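Local coordinates for protein aromatic amino acid exporter YddG (Starkeya novella, PDB 5I20) that exports a broad range of amino acids, including threonine, methionine, lysine and glutamate, through a basket-shaped fold of transmembrane helices built from two inverted repeats, at residues A[130-135]-A[246-251]. Residues are numbered along the deposited sequence; the frame is centred on the assembly and turned at random.
Sequences AGTVVL and AAPVLS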
ATOM      1  N   ALA A 130       0.444  16.129  -4.819  1.00 41.09           N
ATOM      2  CA  ALA A 130       0.817  17.461  -4.350  1.00 41.50           C
ATOM      3  C   ALA A 130       0.675  17.574  -2.829  1.00 38.71           C
ATOM      4  O   ALA A 130       1.527  18.162  -2.158  1.00 41.02           O
ATOM      5  CB  ALA A 130      -0.028  18.518  -5.039  1.00 35.41           C
ATOM      6  N   GLY A 131      -0.403  17.010  -2.295  1.00 35.36           N
ATOM      7  CA  GLY A 131      -0.647  17.037  -0.865  1.00 38.93           C
ATOM      8  C   GLY A 131       0.371  16.203  -0.116  1.00 35.86           C
ATOM      9  O   GLY A 131       0.810  16.567   0.973  1.00 38.15           O
ATOM     10  N   THR A 132       0.752  15.079  -0.713  1.00 35.27           N
ATOM     11  CA  THR A 132       1.730  14.179  -0.123  1.00 38.89           C
ATOM     12  C   THR A 132       3.105  14.841  -0.060  1.00 41.55           C
ATOM     13  O   THR A 132       3.822  14.696   0.931  1.00 36.70           O
ATOM     14  CB  THR A 132       1.813  12.858  -0.917  1.00 37.03           C
ATOM     15  OG1 THR A 132       0.513  12.266  -0.983  1.00 35.54           O
ATOM     16  CG2 THR A 132       2.766  11.880  -0.254  1.00 42.25           C
ATOM     17  N   VAL A 133       3.460  15.575  -1.113  1.00 43.62           N
ATOM     18  CA  VAL A 133       4.722  16.309  -1.161  1.00 36.47           C
ATOM     19  C   VAL A 133       4.804  17.363  -0.055  1.00 38.45           C
ATOM     20  O   VAL A 133       5.822  17.483   0.634  1.00 38.24           O
ATOM     21  CB  VAL A 133       4.925  16.995  -2.532  1.00 36.39           C
ATOM     22  CG1 VAL A 133       6.090  17.978  -2.486  1.00 37.35           C
ATOM     23  CG2 VAL A 133       5.144  15.956  -3.620  1.00 35.74           C
ATOM     24  N   VAL A 134       3.731  18.131   0.108  1.00 37.52           N
ATOM     25  CA  VAL A 134       3.671  19.144   1.160  1.00 42.96           C
ATOM     26  C   VAL A 134       3.786  18.500   2.538  1.00 41.18           C
ATOM     27  O   VAL A 134       4.489  18.998   3.412  1.00 43.92           O
ATOM     28  CB  VAL A 134       2.359  19.954   1.099  1.00 49.84           C
ATOM     29  CG1 VAL A 134       2.246  20.891   2.294  1.00 54.57           C
ATOM     30  CG2 VAL A 134       2.287  20.742  -0.187  1.00 49.91           C
ATOM     31  N   LEU A 135       3.099  17.377   2.711  1.00 42.71           N
ATOM     32  CA  LEU A 135       3.025  16.710   4.000  1.00 43.12           C
ATOM     33  C   LEU A 135       4.367  16.113   4.413  1.00 43.03           C
ATOM     34  O   LEU A 135       4.898  16.437   5.476  1.00 40.31           O
ATOM     35  CB  LEU A 135       1.947  15.623   3.963  1.00 43.52           C
ATOM     36  CG  LEU A 135       1.474  15.042   5.295  1.00 48.62           C
ATOM     37  CD1 LEU A 135       1.062  16.148   6.250  1.00 50.66           C
ATOM     38  CD2 LEU A 135       0.315  14.091   5.047  1.00 51.31           C
ATOM     39  N   ALA A 246      -5.069   9.423   0.130  1.00 38.31           N
ATOM     40  CA  ALA A 246      -5.687   9.756   1.405  1.00 41.29           C
ATOM     41  C   ALA A 246      -4.891   9.139   2.551  1.00 40.06           C
ATOM     42  O   ALA A 246      -4.930   9.635   3.675  1.00 41.15           O
ATOM     43  CB  ALA A 246      -7.131   9.288   1.449  1.00 36.55           C
ATOM     44  N   ALA A 247      -4.160   8.067   2.258  1.00 35.82           N
ATOM     45  CA  ALA A 247      -3.419   7.338   3.287  1.00 43.56           C
ATOM     46  C   ALA A 247      -2.380   8.196   4.026  1.00 44.69           C
ATOM     47  O   ALA A 247      -2.330   8.149   5.253  1.00 41.69           O
ATOM     48  CB  ALA A 247      -2.751   6.098   2.687  1.00 43.47           C
ATOM     49  N   PRO A 248      -1.552   8.982   3.302  1.00 43.21           N
ATOM     50  CA  PRO A 248      -0.618   9.833   4.055  1.00 36.80           C
ATOM     51  C   PRO A 248      -1.314  10.873   4.930  1.00 40.86           C
ATOM     52  O   PRO A 248      -0.855  11.142   6.039  1.00 44.81           O
ATOM     53  CB  PRO A 248       0.196  10.521   2.956  1.00 35.76           C
ATOM     54  CG  PRO A 248       0.115   9.589   1.796  1.00 40.35           C
ATOM     55  CD  PRO A 248      -1.272   9.029   1.855  1.00 41.89           C
ATOM     56  N   VAL A 249      -2.409  11.445   4.438  1.00 42.95           N
ATOM     57  CA  VAL A 249      -3.153  12.447   5.195  1.00 40.71           C
ATOM     58  C   VAL A 249      -3.839  11.833   6.409  1.00 39.83           C
ATOM     59  O   VAL A 249      -3.749  12.358   7.519  1.00 44.57           O
ATOM     60  CB  VAL A 249      -4.212  13.144   4.318  1.00 41.77           C
ATOM     61  CG1 VAL A 249      -5.067  14.078   5.161  1.00 39.88           C
ATOM     62  CG2 VAL A 249      -3.545  13.904   3.187  1.00 40.49           C
ATOM     63  N   LEU A 250      -4.530  10.720   6.193  1.00 38.30           N
ATOM     64  CA  LEU A 250      -5.207  10.029   7.279  1.00 41.44           C
ATOM     65  C   LEU A 250      -4.192   9.527   8.302  1.00 42.71           C
ATOM     66  O   LEU A 250      -4.457   9.535   9.503  1.00 40.71           O
ATOM     67  CB  LEU A 250      -6.049   8.871   6.738  1.00 46.37           C
ATOM     68  CG  LEU A 250      -7.327   9.272   5.995  1.00 48.15           C
ATOM     69  CD1 LEU A 250      -7.977   8.068   5.340  1.00 52.99           C
ATOM     70  CD2 LEU A 250      -8.307   9.958   6.941  1.00 42.70           C
ATOM     71  N   SER A 251      -3.026   9.104   7.819  1.00 38.99           N
ATOM     72  CA  SER A 251      -1.958   8.630   8.694  1.00 45.57           C
ATOM     73  C   SER A 251      -1.516   9.725   9.658  1.00 40.43           C
ATOM     74  O   SER A 251      -1.392   9.495  10.861  1.00 41.50           O
ATOM     75  CB  SER A 251      -0.765   8.141   7.869  1.00 43.12           C
ATOM     76  OG  SER A 251       0.257   7.610   8.693  1.00 47.47           O
TER
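Thr132 reaches a single carbon of the Pro248 ring, CG, with both branches of its fork: OG1 stands 3.9 Å from Pro248 CG and CG2 4.1 Å from the same carbon. Its CG2 lies anti to the backbone N, which places OG1 beside that nitrogen (chi1 -56°), where it hydrogen-bonds back to Gly128 O one turn earlier; the polar partner of the hydroxyl thus lies in its own helix, and against Pro248 CG it packs by van der Waals contact. Leu135, about one turn further along, points toward the partner helix. With CG anti to the backbone N (chi1 -165°), the side chain extends across the interface and sets CD2 over the start of the peptide that follows Pro248, 3.3 Å from Pro248 O and 3.8 Å from Val249 CA. The same methyl touches Pro248 CB at 4.1 Å and Val249 CG2 at 4.3 Å, so it rests between the two side chains. Pro248 O itself accepts a hydrogen bond from Thr252 OG1. No hydrogen bond joins the segments, whose axes approach to 9.3 Å and cross at 38° with their chains running in the same general direction. This is apolar packing between transmembrane helices of the two EamA family regions, helix 119-136 and helix 246-258; helix 265-282 touches both, through Leu267 on Leu135 and Cys271 on Val249, while Tyr99 packs on Pro248.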